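Local coordinates for EmGH1 (Erythrobacter marinus, PDB 5Z87), which probably hydrolyses beta-glucosidic bonds as a family 3 glycoside hydrolase, releasing glucose from the non-reducing ends of its substrates, at residues Val127-Leu132 / Arg172-Cys177; Ala164-Ala169 / Ala225-Thr230; Ile211-Gln216 / Thr270-Ile275; Glu221-Asn226 / Phe381-Phe386. All coordinates share one frame; numbering follows the deposited sequence. Where two conformers were deposited one is given.

Interaction 1: Val127-Leu132 / Arg172-Cys177; sequences VFEECL and RGSQGC
The carbonyl oxygen of Val127 is gripped from two sources: Ser174 OG donates to Val127 O at 2.9 Å, tilted 27° from the carbonyl plane, and Gln175 N adds a weak, bent bond to the same oxygen. At the other end of the same residue, Val127 N gives its hydrogen to Gln175 OE1 at 2.9 Å, in the plane of the amide and on a lone pair. The Gln175 chain is bent at chi2 (88°), which turns its amide back toward the backbone of Val127, where OE1 also lies against Val127 CB. An alanine in place of Gln175 would probably leave Val127 N without this acceptor and open a gap beside the valine. Beyond this side-chain pairing the backbones take over as parallel strands, Glu129 N bonding to Gly176 O at 3.0 Å. The Phe128 ring sets its edge, at CD1, 3.6 Å from Gly176 C, beside a backbone that carries no side chain. On the Glu129 and Cys177 side, Glu129 CG packs on Ser174 OG and CB while its carboxylate turns to Ala95 N and Ser96 OG, and Cys131 SG touches Cys177 CB at 3.7 Å. Glu130 OE1 bonds to Tyr93 OH and to a bound dithiothreitol, probably from the crystallisation liquor. Neighbouring parallel strands 126-129 and 176-177, ending at a ligand pocket, are characteristic of the TIM-barrel-like N-terminal domain of family 3 glycoside hydrolases.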
loop_
_atom_site.group_PDB
_atom_site.type_symbol
_atom_site.label_atom_id
_atom_site.label_comp_id
_atom_site.label_asym_id
_atom_site.label_seq_id
_atom_site.Cartn_x
_atom_site.Cartn_y
_atom_site.Cartn_z
ATOM N N VAL A 127 1.562 33.883 17.448
ATOM C CA VAL A 127 0.150 33.565 17.613
ATOM C C VAL A 127 -0.224 32.733 16.395
ATOM O O VAL A 127 -0.401 33.276 15.297
ATOM C CB VAL A 127 -0.725 34.821 17.730
ATOM C CG1 VAL A 127 -2.202 34.443 17.867
ATOM C CG2 VAL A 127 -0.273 35.662 18.916
ATOM N N PHE A 128 -0.321 31.417 16.574
ATOM C CA PHE A 128 -0.478 30.490 15.454
ATOM C C PHE A 128 -1.953 30.167 15.258
ATOM O O PHE A 128 -2.640 29.782 16.212
ATOM C CB PHE A 128 0.310 29.194 15.690
ATOM C CG PHE A 128 1.800 29.346 15.582
ATOM C CD1 PHE A 128 2.390 29.689 14.375
ATOM C CD2 PHE A 128 2.618 29.115 16.683
ATOM C CE1 PHE A 128 3.770 29.820 14.257
ATOM C CE2 PHE A 128 3.994 29.228 16.574
ATOM C CZ PHE A 128 4.572 29.603 15.352
ATOM N N GLU A 129 -2.437 30.317 14.030
ATOM C CA GLU A 129 -3.803 29.927 13.691
ATOM C C GLU A 129 -3.755 28.961 12.510
ATOM O O GLU A 129 -2.687 28.684 11.962
ATOM C CB GLU A 129 -4.667 31.158 13.394
ATOM C CG GLU A 129 -4.760 32.141 14.584
ATOM C CD GLU A 129 -5.655 31.642 15.700
ATOM O OE1 GLU A 129 -5.608 32.224 16.807
ATOM O OE2 GLU A 129 -6.407 30.660 15.485
ATOM N N GLU A 130 -4.911 28.420 12.133
ATOM C CA GLU A 130 -5.030 27.551 10.965
ATOM C C GLU A 130 -5.586 28.360 9.805
ATOM O O GLU A 130 -6.544 29.115 9.981
ATOM C CB GLU A 130 -5.940 26.351 11.237
ATOM C CG GLU A 130 -5.548 25.530 12.432
ATOM C CD GLU A 130 -4.368 24.605 12.162
ATOM O OE1 GLU A 130 -3.948 23.904 13.110
ATOM O OE2 GLU A 130 -3.870 24.577 11.013
ATOM N N CYS A 131 -4.986 28.198 8.628
ATOM C CA CYS A 131 -5.343 28.936 7.420
ATOM C C CYS A 131 -5.439 28.006 6.218
ATOM O O CYS A 131 -4.939 28.315 5.141
ATOM C CB CYS A 131 -4.319 30.028 7.132
ATOM S SG CYS A 131 -4.313 31.368 8.357
ATOM N N LEU A 132 -6.096 26.854 6.380
ATOM C CA LEU A 132 -6.116 25.844 5.319
ATOM C C LEU A 132 -6.784 26.371 4.054
ATOM O O LEU A 132 -6.256 26.222 2.948
ATOM C CB LEU A 132 -6.837 24.585 5.808
ATOM C CG LEU A 132 -6.925 23.395 4.846
ATOM C CD1 LEU A 132 -5.556 22.878 4.445
ATOM C CD2 LEU A 132 -7.733 22.289 5.484
ATOM N N ARG A 172 -6.085 40.249 12.897
ATOM C CA ARG A 172 -6.649 39.684 14.120
ATOM C C ARG A 172 -5.574 39.214 15.100
ATOM O O ARG A 172 -5.898 38.580 16.109
ATOM C CB ARG A 172 -7.606 38.530 13.783
ATOM C CG ARG A 172 -8.854 38.977 13.003
ATOM C CD ARG A 172 -9.657 37.804 12.425
ATOM N NE ARG A 172 -10.337 37.055 13.475
ATOM C CZ ARG A 172 -11.546 36.521 13.353
ATOM N NH1 ARG A 172 -12.220 36.636 12.208
ATOM N NH2 ARG A 172 -12.084 35.872 14.377
ATOM N N GLY A 173 -4.308 39.510 14.834
ATOM C CA GLY A 173 -3.263 39.226 15.789
ATOM C C GLY A 173 -2.465 37.971 15.531
ATOM O O GLY A 173 -1.543 37.678 16.297
ATOM N N SER A 174 -2.775 37.223 14.484
ATOM C CA SER A 174 -2.013 36.024 14.162
ATOM C C SER A 174 -0.918 36.364 13.161
ATOM O O SER A 174 -1.199 36.931 12.105
ATOM C CB SER A 174 -2.936 34.946 13.590
ATOM O OG SER A 174 -2.200 33.841 13.097
ATOM N N GLN A 175 0.326 36.016 13.483
ATOM C CA GLN A 175 1.420 36.252 12.546
ATOM C C GLN A 175 2.065 34.950 12.079
ATOM O O GLN A 175 3.138 34.985 11.462
ATOM C CB GLN A 175 2.486 37.155 13.170
ATOM C CG GLN A 175 1.961 38.057 14.281
ATOM C CD GLN A 175 2.033 37.347 15.632
ATOM O OE1 GLN A 175 1.947 36.119 15.695
ATOM N NE2 GLN A 175 2.214 38.110 16.710
ATOM N N GLY A 176 1.457 33.808 12.359
ATOM C CA GLY A 176 1.935 32.551 11.804
ATOM C C GLY A 176 0.807 31.552 11.719
ATOM O O GLY A 176 -0.146 31.595 12.508
ATOM N N CYS A 177 0.902 30.647 10.745
ATOM C CA CYS A 177 -0.099 29.598 10.618
ATOM C C CYS A 177 0.559 28.251 10.364
ATOM O O CYS A 177 1.700 28.157 9.898
ATOM C CB CYS A 177 -1.112 29.896 9.501
ATOM S SG CYS A 177 -0.377 29.956 7.873
#

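Interaction 2: Ala164-Ala169 / Ala225-Thr230; sequences ATAKEA and ANRIAT
Ile228 faces Ala166 and Ala169 where helix 155-171 packs on the loop leading into strand 229-235, in the TIM-barrel-like N-terminal domain. From Ile228 CB the side chain divides. The CG2 branch, anti to the carbonyl carbon, comes within 4.0 Å of Ala166 O and lies beside the methyl of Ala169. The other branch starts at CG1, which sits between the backbone N and the carbonyl carbon (chi1 70°) and only grazes Ala166 CB; its extended tip, CD1, reaches Ala169 CB at 4.1 Å. The two alanines, one turn apart, present small methyls that let the branched isoleucine approach the helix. Leu215 of helix 201-216 touches both Ile228 and Ala166, so the isoleucine also meets the next helix. Toward the partly exposed side, Asn226 bends the chain with positive phi, and its CB passes alongside Lys167 CG, while the lysine amine leads away from the contact. Arg227 points away, forming a salt bridge with Glu163, just before 164-169 on helix 155-171, and its O accepts from Arg170 NH2 of that helix. Segments 164-169 and 225-230 themselves meet by van der Waals packing, the Ala166 methyl lying against the peptide of Asn226, with Ala166 CB 3.7 Å from Asn226 O.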
loop_
_atom_site.group_PDB
_atom_site.type_symbol
_atom_site.label_atom_id
_atom_site.label_comp_id
_atom_site.label_asym_id
_atom_site.label_seq_id
_atom_site.Cartn_x
_atom_site.Cartn_y
_atom_site.Cartn_z
ATOM N N ALA A 164 -5.578 37.381 0.772
ATOM C CA ALA A 164 -6.750 37.797 1.543
ATOM C C ALA A 164 -6.775 37.121 2.903
ATOM O O ALA A 164 -7.102 37.755 3.917
ATOM C CB ALA A 164 -8.044 37.492 0.780
ATOM N N THR A 165 -6.426 35.831 2.944
ATOM C CA THR A 165 -6.420 35.102 4.205
ATOM C C THR A 165 -5.381 35.667 5.169
ATOM O O THR A 165 -5.630 35.760 6.377
ATOM C CB THR A 165 -6.148 33.612 3.948
ATOM O OG1 THR A 165 -7.185 33.059 3.123
ATOM C CG2 THR A 165 -6.089 32.861 5.264
ATOM N N ALA A 166 -4.197 36.021 4.653
ATOM C CA ALA A 166 -3.159 36.575 5.515
ATOM C C ALA A 166 -3.596 37.911 6.125
ATOM O O ALA A 166 -3.387 38.155 7.323
ATOM C CB ALA A 166 -1.856 36.728 4.727
ATOM N N LYS A 167 -4.213 38.782 5.314
ATOM C CA LYS A 167 -4.738 40.052 5.814
ATOM C C LYS A 167 -5.663 39.829 6.991
ATOM O O LYS A 167 -5.538 40.487 8.029
ATOM C CB LYS A 167 -5.497 40.790 4.708
ATOM C CG LYS A 167 -4.649 41.488 3.691
ATOM C CD LYS A 167 -5.541 42.094 2.604
ATOM C CE LYS A 167 -4.704 42.662 1.473
ATOM N NZ LYS A 167 -5.544 43.052 0.310
ATOM N N GLU A 168 -6.618 38.908 6.832
ATOM C CA GLU A 168 -7.587 38.655 7.888
ATOM C C GLU A 168 -6.900 38.107 9.133
ATOM O O GLU A 168 -7.273 38.453 10.260
ATOM C CB GLU A 168 -8.681 37.697 7.387
ATOM C CG GLU A 168 -9.465 38.216 6.171
ATOM C CD GLU A 168 -10.791 37.489 5.906
ATOM O OE1 GLU A 168 -11.245 36.662 6.739
ATOM O OE2 GLU A 168 -11.388 37.759 4.837
ATOM N N ALA A 169 -5.881 37.267 8.948
ATOM C CA ALA A 169 -5.208 36.664 10.094
ATOM C C ALA A 169 -4.352 37.692 10.833
ATOM O O ALA A 169 -4.427 37.808 12.060
ATOM C CB ALA A 169 -4.360 35.469 9.637
ATOM N N ALA A 225 3.811 44.161 5.726
ATOM C CA ALA A 225 2.674 44.303 6.621
ATOM C C ALA A 225 1.526 43.409 6.162
ATOM O O ALA A 225 1.309 43.190 4.967
ATOM C CB ALA A 225 2.217 45.767 6.672
ATOM N N ASN A 226 0.797 42.873 7.133
ATOM C CA ASN A 226 -0.418 42.107 6.868
ATOM C C ASN A 226 -0.133 40.782 6.155
ATOM O O ASN A 226 -0.987 40.254 5.435
ATOM C CB ASN A 226 -1.427 42.954 6.086
ATOM C CG ASN A 226 -1.964 44.118 6.912
ATOM O OD1 ASN A 226 -2.259 43.969 8.106
ATOM N ND2 ASN A 226 -2.082 45.280 6.286
ATOM N N ARG A 227 1.067 40.245 6.352
ATOM C CA ARG A 227 1.436 38.886 5.987
ATOM C C ARG A 227 1.719 38.103 7.257
ATOM O O ARG A 227 1.850 38.674 8.340
ATOM C CB ARG A 227 2.663 38.869 5.065
ATOM C CG ARG A 227 2.518 39.701 3.809
ATOM C CD ARG A 227 1.372 39.227 2.927
ATOM N NE ARG A 227 1.206 40.122 1.787
ATOM C CZ ARG A 227 0.901 39.730 0.558
ATOM N NH1 ARG A 227 0.782 40.636 -0.399
ATOM N NH2 ARG A 227 0.707 38.442 0.283
ATOM N N ILE A 228 1.791 36.774 7.126
ATOM C CA ILE A 228 2.038 35.886 8.258
ATOM C C ILE A 228 2.989 34.785 7.802
ATOM O O ILE A 228 3.128 34.508 6.610
ATOM C CB ILE A 228 0.733 35.266 8.822
ATOM C CG1 ILE A 228 0.150 34.236 7.834
ATOM C CG2 ILE A 228 -0.298 36.355 9.135
ATOM C CD1 ILE A 228 -1.072 33.463 8.366
ATOM N N ALA A 229 3.636 34.147 8.770
ATOM C CA ALA A 229 4.525 33.029 8.482
ATOM C C ALA A 229 3.739 31.754 8.168
ATOM O O ALA A 229 2.737 31.439 8.823
ATOM C CB ALA A 229 5.465 32.782 9.668
ATOM N N THR A 230 4.201 31.025 7.157
ATOM C CA THR A 230 3.706 29.685 6.851
ATOM C C THR A 230 4.536 28.642 7.589
ATOM O O THR A 230 5.746 28.807 7.768
ATOM C CB THR A 230 3.784 29.394 5.347
ATOM O OG1 THR A 230 5.120 29.632 4.881
ATOM C CG2 THR A 230 2.837 30.277 4.572
#

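Interaction 3: Ile211-Gln216 / Thr270-Ile275; sequences IVEGLQ and TEAGSI
Gln216 uses both ends of its side-chain amide on the backbone of 270-275. Its NE2 donates to Gly273 O at 2.9 Å; the acceptor lies in the glutamine's amide plane, but the donor stands 55° out of the glycine's carbonyl plane. Its OE1 receives Ile275 N at 2.9 Å, in plane and on a lone pair. An extended chain beyond CG (chi2 -164°) carries the amide from the helix to the loop backbone, where OE1 also rests against Ile275 CG1. A leucine in its place would probably leave Gly273 O, Ile275 N and Thr230 N without these partners, and the loop freer to shift. Beside the amide, Val212 CG1 meets Ala272 CB at 3.7 Å.

Farther out, a water accepts from Gln216 NE2 and donates to Ala272 O at 2.7 Å, joining helix and loop again. Gly273, with positive phi, turns the chain out of helix 263-270, and Ser274 OG bonds to Gly276 O and Thr230 OG1. Gln216 OE1 takes a second hydrogen, from Thr230 N. Two backbone N-H groups, from Thr230 and Ile275, thus converge on one side-chain oxygen, and the glutamine's neutral amide ties helix 201-216 to the entrances of two neighbouring barrel strands, 229-235 and 276-279.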
loop_
_atom_site.group_PDB
_atom_site.type_symbol
_atom_site.label_atom_id
_atom_site.label_comp_id
_atom_site.label_asym_id
_atom_site.label_seq_id
_atom_site.Cartn_x
_atom_site.Cartn_y
_atom_site.Cartn_z
ATOM N N ILE A 211 0.682 29.481 -2.431
ATOM C CA ILE A 211 0.159 29.655 -1.077
ATOM C C ILE A 211 1.169 30.385 -0.205
ATOM O O ILE A 211 0.818 31.310 0.537
ATOM C CB ILE A 211 -0.213 28.296 -0.448
ATOM C CG1 ILE A 211 -1.290 27.571 -1.256
ATOM C CG2 ILE A 211 -0.672 28.492 1.022
ATOM C CD1 ILE A 211 -1.358 26.070 -0.945
ATOM N N VAL A 212 2.427 29.941 -0.232
ATOM C CA VAL A 212 3.433 30.570 0.619
ATOM C C VAL A 212 3.613 32.025 0.210
ATOM O O VAL A 212 3.661 32.924 1.057
ATOM C CB VAL A 212 4.768 29.794 0.575
ATOM C CG1 VAL A 212 5.863 30.542 1.355
ATOM C CG2 VAL A 212 4.610 28.394 1.141
ATOM N N GLU A 213 3.668 32.285 -1.094
ATOM C CA GLU A 213 3.863 33.651 -1.548
ATOM C C GLU A 213 2.612 34.506 -1.357
ATOM O O GLU A 213 2.725 35.733 -1.314
ATOM C CB GLU A 213 4.359 33.631 -3.002
ATOM C CG GLU A 213 5.816 33.115 -3.077
ATOM C CD GLU A 213 6.384 32.963 -4.484
ATOM O OE1 GLU A 213 5.706 32.391 -5.373
ATOM O OE2 GLU A 213 7.544 33.392 -4.683
ATOM N N GLY A 214 1.437 33.892 -1.200
ATOM C CA GLY A 214 0.248 34.629 -0.813
ATOM C C GLY A 214 0.193 34.939 0.670
ATOM O O GLY A 214 -0.164 36.050 1.065
ATOM N N LEU A 215 0.542 33.965 1.513
ATOM C CA LEU A 215 0.453 34.171 2.955
ATOM C C LEU A 215 1.610 35.017 3.491
ATOM O O LEU A 215 1.419 35.814 4.415
ATOM C CB LEU A 215 0.405 32.820 3.674
ATOM C CG LEU A 215 -0.942 32.093 3.682
ATOM C CD1 LEU A 215 -0.769 30.653 4.184
ATOM C CD2 LEU A 215 -1.964 32.845 4.539
ATOM N N GLN A 216 2.812 34.846 2.941
ATOM C CA GLN A 216 4.003 35.530 3.426
ATOM C C GLN A 216 4.402 36.723 2.575
ATOM O O GLN A 216 5.203 37.544 3.033
ATOM C CB GLN A 216 5.205 34.571 3.477
ATOM C CG GLN A 216 5.111 33.460 4.517
ATOM C CD GLN A 216 6.458 32.789 4.804
ATOM O OE1 GLN A 216 6.620 32.108 5.824
ATOM N NE2 GLN A 216 7.429 32.983 3.907
ATOM N N THR A 270 13.097 26.488 -0.305
ATOM C CA THR A 270 14.223 27.109 -0.996
ATOM C C THR A 270 13.828 28.133 -2.051
ATOM O O THR A 270 14.698 28.876 -2.509
ATOM C CB THR A 270 15.100 26.068 -1.702
ATOM O OG1 THR A 270 14.391 25.551 -2.836
ATOM C CG2 THR A 270 15.525 24.929 -0.765
ATOM N N GLU A 271 12.577 28.176 -2.496
ATOM C CA GLU A 271 12.187 29.145 -3.515
ATOM C C GLU A 271 11.217 30.192 -2.990
ATOM O O GLU A 271 11.426 31.385 -3.204
ATOM C CB GLU A 271 11.560 28.447 -4.734
ATOM C CG GLU A 271 12.469 27.528 -5.535
ATOM C CD GLU A 271 11.690 26.754 -6.618
ATOM O OE1 GLU A 271 10.726 27.312 -7.185
ATOM O OE2 GLU A 271 12.025 25.582 -6.892
ATOM N N ALA A 272 10.141 29.778 -2.320
ATOM C CA ALA A 272 9.167 30.733 -1.806
ATOM C C ALA A 272 9.534 31.276 -0.432
ATOM O O ALA A 272 8.952 32.280 -0.010
ATOM C CB ALA A 272 7.771 30.098 -1.743
ATOM N N GLY A 273 10.461 30.632 0.278
ATOM C CA GLY A 273 10.971 31.187 1.517
ATOM C C GLY A 273 10.083 30.996 2.723
ATOM O O GLY A 273 10.064 31.863 3.607
ATOM N N SER A 274 9.329 29.896 2.776
ATOM C CA SER A 274 8.565 29.558 3.970
ATOM C C SER A 274 9.447 29.687 5.210
ATOM O O SER A 274 10.576 29.201 5.233
ATOM C CB SER A 274 8.005 28.129 3.845
ATOM O OG SER A 274 7.285 27.726 5.008
ATOM N N ILE A 275 8.928 30.362 6.231
ATOM C CA ILE A 275 9.688 30.606 7.449
ATOM C C ILE A 275 9.603 29.408 8.386
ATOM O O ILE A 275 10.556 29.107 9.116
ATOM C CB ILE A 275 9.167 31.900 8.121
ATOM C CG1 ILE A 275 9.518 33.134 7.296
ATOM C CG2 ILE A 275 9.704 32.076 9.539
ATOM C CD1 ILE A 275 8.837 34.403 7.815
HETATM O O HOH W 1 10.273 32.671 -6.144
HETATM O O HOH W 2 8.129 34.448 1.380
#

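Interaction 4: Glu221-Asn226 / Phe381-Phe386; sequences EYLPAN and FKCGLF
Leu223 N donates to Lys382 O at 3.0 Å and 157°, joining an irregular loop to the C-terminal end of helix 366-382. The lysine carbonyl receives this hydrogen with the donor tilted 26° from its plane. Here the helix is already unwinding: Gly384, with positive phi, closes it in a Schellman motif, and its N bonds back to Phe381 O. Tyr222 and Leu223 pass nearest to Lys382 and Cys383.

The Tyr222 ring comes edge-on to the same helix end, its CE1 lying 3.2 Å from Phe381 O, which sits near the ring plane. With CG anti to its carbonyl carbon (chi1 -77°), the ring runs back beside the last turn, toward Phe381 O, and its hydroxyl bonds to Leu41 O and Arg46 NH1. Lys382 runs the other way, extended beyond CG, so that its CG, CD and CE all pass close to Glu221 O; CG comes to 3.4 Å of that oxygen. Its aliphatic portion also touches Pro43 and Ile275. Leu223 points toward the helix end, where its CD1 meets Cys383 SG at 3.7 Å.

Phe381 O thus has the backbone hydrogen of Gly384 and the edge of an aromatic ring beside it, while Lys382 O gains a hydrogen from the loop. Carbonyls at a helix's C-terminal end lack the usual partners of the next turn, so the approach of an N-H and of the slightly positive ring edge is likely to be electrostatically favourable there.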
loop_
_atom_site.group_PDB
_atom_site.type_symbol
_atom_site.label_atom_id
_atom_site.label_comp_id
_atom_site.label_asym_id
_atom_site.label_seq_id
_atom_site.Cartn_x
_atom_site.Cartn_y
_atom_site.Cartn_z
ATOM N N GLU A 221 13.500 40.123 3.036
ATOM C CA GLU A 221 14.221 40.068 4.307
ATOM C C GLU A 221 13.248 40.082 5.476
ATOM O O GLU A 221 13.398 39.308 6.431
ATOM C CB GLU A 221 15.213 41.227 4.412
ATOM C CG GLU A 221 15.983 41.253 5.723
ATOM C CD GLU A 221 16.942 42.440 5.864
ATOM O OE1 GLU A 221 16.518 43.612 5.715
ATOM O OE2 GLU A 221 18.127 42.193 6.151
ATOM N N TYR A 222 12.227 40.932 5.395
ATOM C CA TYR A 222 11.155 41.036 6.371
ATOM C C TYR A 222 9.821 40.800 5.677
ATOM O O TYR A 222 9.635 41.220 4.529
ATOM C CB TYR A 222 11.138 42.438 7.034
ATOM C CG TYR A 222 12.198 42.650 8.085
ATOM C CD1 TYR A 222 11.939 42.371 9.425
ATOM C CD2 TYR A 222 13.455 43.127 7.743
ATOM C CE1 TYR A 222 12.903 42.559 10.394
ATOM C CE2 TYR A 222 14.431 43.326 8.707
ATOM C CZ TYR A 222 14.150 43.039 10.023
ATOM O OH TYR A 222 15.117 43.224 10.972
ATOM N N LEU A 223 8.885 40.164 6.385
ATOM C CA LEU A 223 7.522 40.060 5.876
ATOM C C LEU A 223 6.931 41.454 5.698
ATOM O O LEU A 223 7.081 42.308 6.579
ATOM C CB LEU A 223 6.625 39.263 6.825
ATOM C CG LEU A 223 6.856 37.761 6.969
ATOM C CD1 LEU A 223 5.602 37.134 7.552
ATOM C CD2 LEU A 223 7.221 37.125 5.638
ATOM N N PRO A 224 6.250 41.718 4.587
ATOM C CA PRO A 224 5.468 42.951 4.482
ATOM C C PRO A 224 4.388 42.981 5.550
ATOM O O PRO A 224 4.096 41.991 6.225
ATOM C CB PRO A 224 4.869 42.889 3.072
ATOM C CG PRO A 224 5.740 41.891 2.333
ATOM C CD PRO A 224 6.151 40.892 3.374
ATOM N N ALA A 225 3.811 44.161 5.726
ATOM C CA ALA A 225 2.674 44.303 6.621
ATOM C C ALA A 225 1.526 43.409 6.162
ATOM O O ALA A 225 1.309 43.190 4.967
ATOM C CB ALA A 225 2.217 45.767 6.672
ATOM N N ASN A 226 0.797 42.873 7.133
ATOM C CA ASN A 226 -0.418 42.107 6.868
ATOM C C ASN A 226 -0.133 40.782 6.155
ATOM O O ASN A 226 -0.987 40.254 5.435
ATOM C CB ASN A 226 -1.427 42.954 6.086
ATOM C CG ASN A 226 -1.964 44.118 6.912
ATOM O OD1 ASN A 226 -2.259 43.969 8.106
ATOM N ND2 ASN A 226 -2.082 45.280 6.286
ATOM N N PHE A 381 11.639 38.257 14.521
ATOM C CA PHE A 381 12.108 39.511 13.940
ATOM C C PHE A 381 11.601 39.669 12.510
ATOM O O PHE A 381 11.021 40.705 12.157
ATOM C CB PHE A 381 13.641 39.582 14.005
ATOM C CG PHE A 381 14.175 39.969 15.377
ATOM C CD1 PHE A 381 13.932 41.241 15.903
ATOM C CD2 PHE A 381 14.916 39.069 16.136
ATOM C CE1 PHE A 381 14.405 41.604 17.170
ATOM C CE2 PHE A 381 15.404 39.424 17.401
ATOM C CZ PHE A 381 15.145 40.695 17.920
ATOM N N LYS A 382 11.758 38.619 11.691
ATOM C CA LYS A 382 11.314 38.659 10.297
ATOM C C LYS A 382 9.819 38.968 10.176
ATOM O O LYS A 382 9.396 39.676 9.251
ATOM C CB LYS A 382 11.641 37.321 9.611
ATOM C CG LYS A 382 11.243 37.275 8.125
ATOM C CD LYS A 382 12.051 36.238 7.317
ATOM C CE LYS A 382 11.687 36.298 5.840
ATOM N NZ LYS A 382 12.423 35.302 4.996
ATOM N N CYS A 383 8.999 38.436 11.086
ATOM C CA CYS A 383 7.571 38.704 11.050
ATOM C C CYS A 383 7.201 40.033 11.684
ATOM O O CYS A 383 6.010 40.358 11.736
ATOM C CB CYS A 383 6.800 37.573 11.736
ATOM S SG CYS A 383 6.971 36.007 10.828
ATOM N N GLY A 384 8.177 40.791 12.174
ATOM C CA GLY A 384 7.908 42.112 12.710
ATOM C C GLY A 384 7.321 42.151 14.099
ATOM O O GLY A 384 6.811 43.201 14.499
ATOM N N LEU A 385 7.370 41.045 14.855
ATOM C CA LEU A 385 6.732 41.044 16.173
ATOM C C LEU A 385 7.313 42.122 17.074
ATOM O O LEU A 385 6.608 42.648 17.940
ATOM C CB LEU A 385 6.872 39.688 16.875
ATOM C CG LEU A 385 6.469 38.372 16.191
ATOM C CD1 LEU A 385 6.006 37.386 17.238
ATOM C CD2 LEU A 385 5.411 38.569 15.136
ATOM N N PHE A 386 8.590 42.462 16.889
ATOM C CA PHE A 386 9.249 43.416 17.767
ATOM C C PHE A 386 8.941 44.859 17.392
ATOM O O PHE A 386 9.029 45.742 18.248
ATOM C CB PHE A 386 10.771 43.208 17.737
ATOM C CG PHE A 386 11.243 41.926 18.402
ATOM C CD1 PHE A 386 11.292 40.723 17.695
ATOM C CD2 PHE A 386 11.686 41.934 19.715
ATOM C CE1 PHE A 386 11.777 39.558 18.301
ATOM C CE2 PHE A 386 12.159 40.767 20.330
ATOM C CZ PHE A 386 12.198 39.579 19.625
#

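Overall arrangement
Interactions 1 and 3 are the buried contacts, while interactions 2 and 4 reach the partly exposed side of the fold. Interactions 1 and 2 meet at neighbouring strands of one parallel sheet, where Cys177 N and Ala229 O lie 2.8 Å apart, probably hydrogen-bonded. Interaction 3 joins this layer through Thr230 and Ser274, and its helix 201-216 leads into the loop of interaction 4. The chemistry changes with place: strand pairing reinforced by polar side chains in interaction 1, mostly apolar packing of a helix on a loop in interaction 2, a glutamine amide and water in interaction 3, and helix-end carbonyls in interaction 4. Leu223 CD1 packs on the backbone of Ile228 and Ala229, tying interactions 2 and 4.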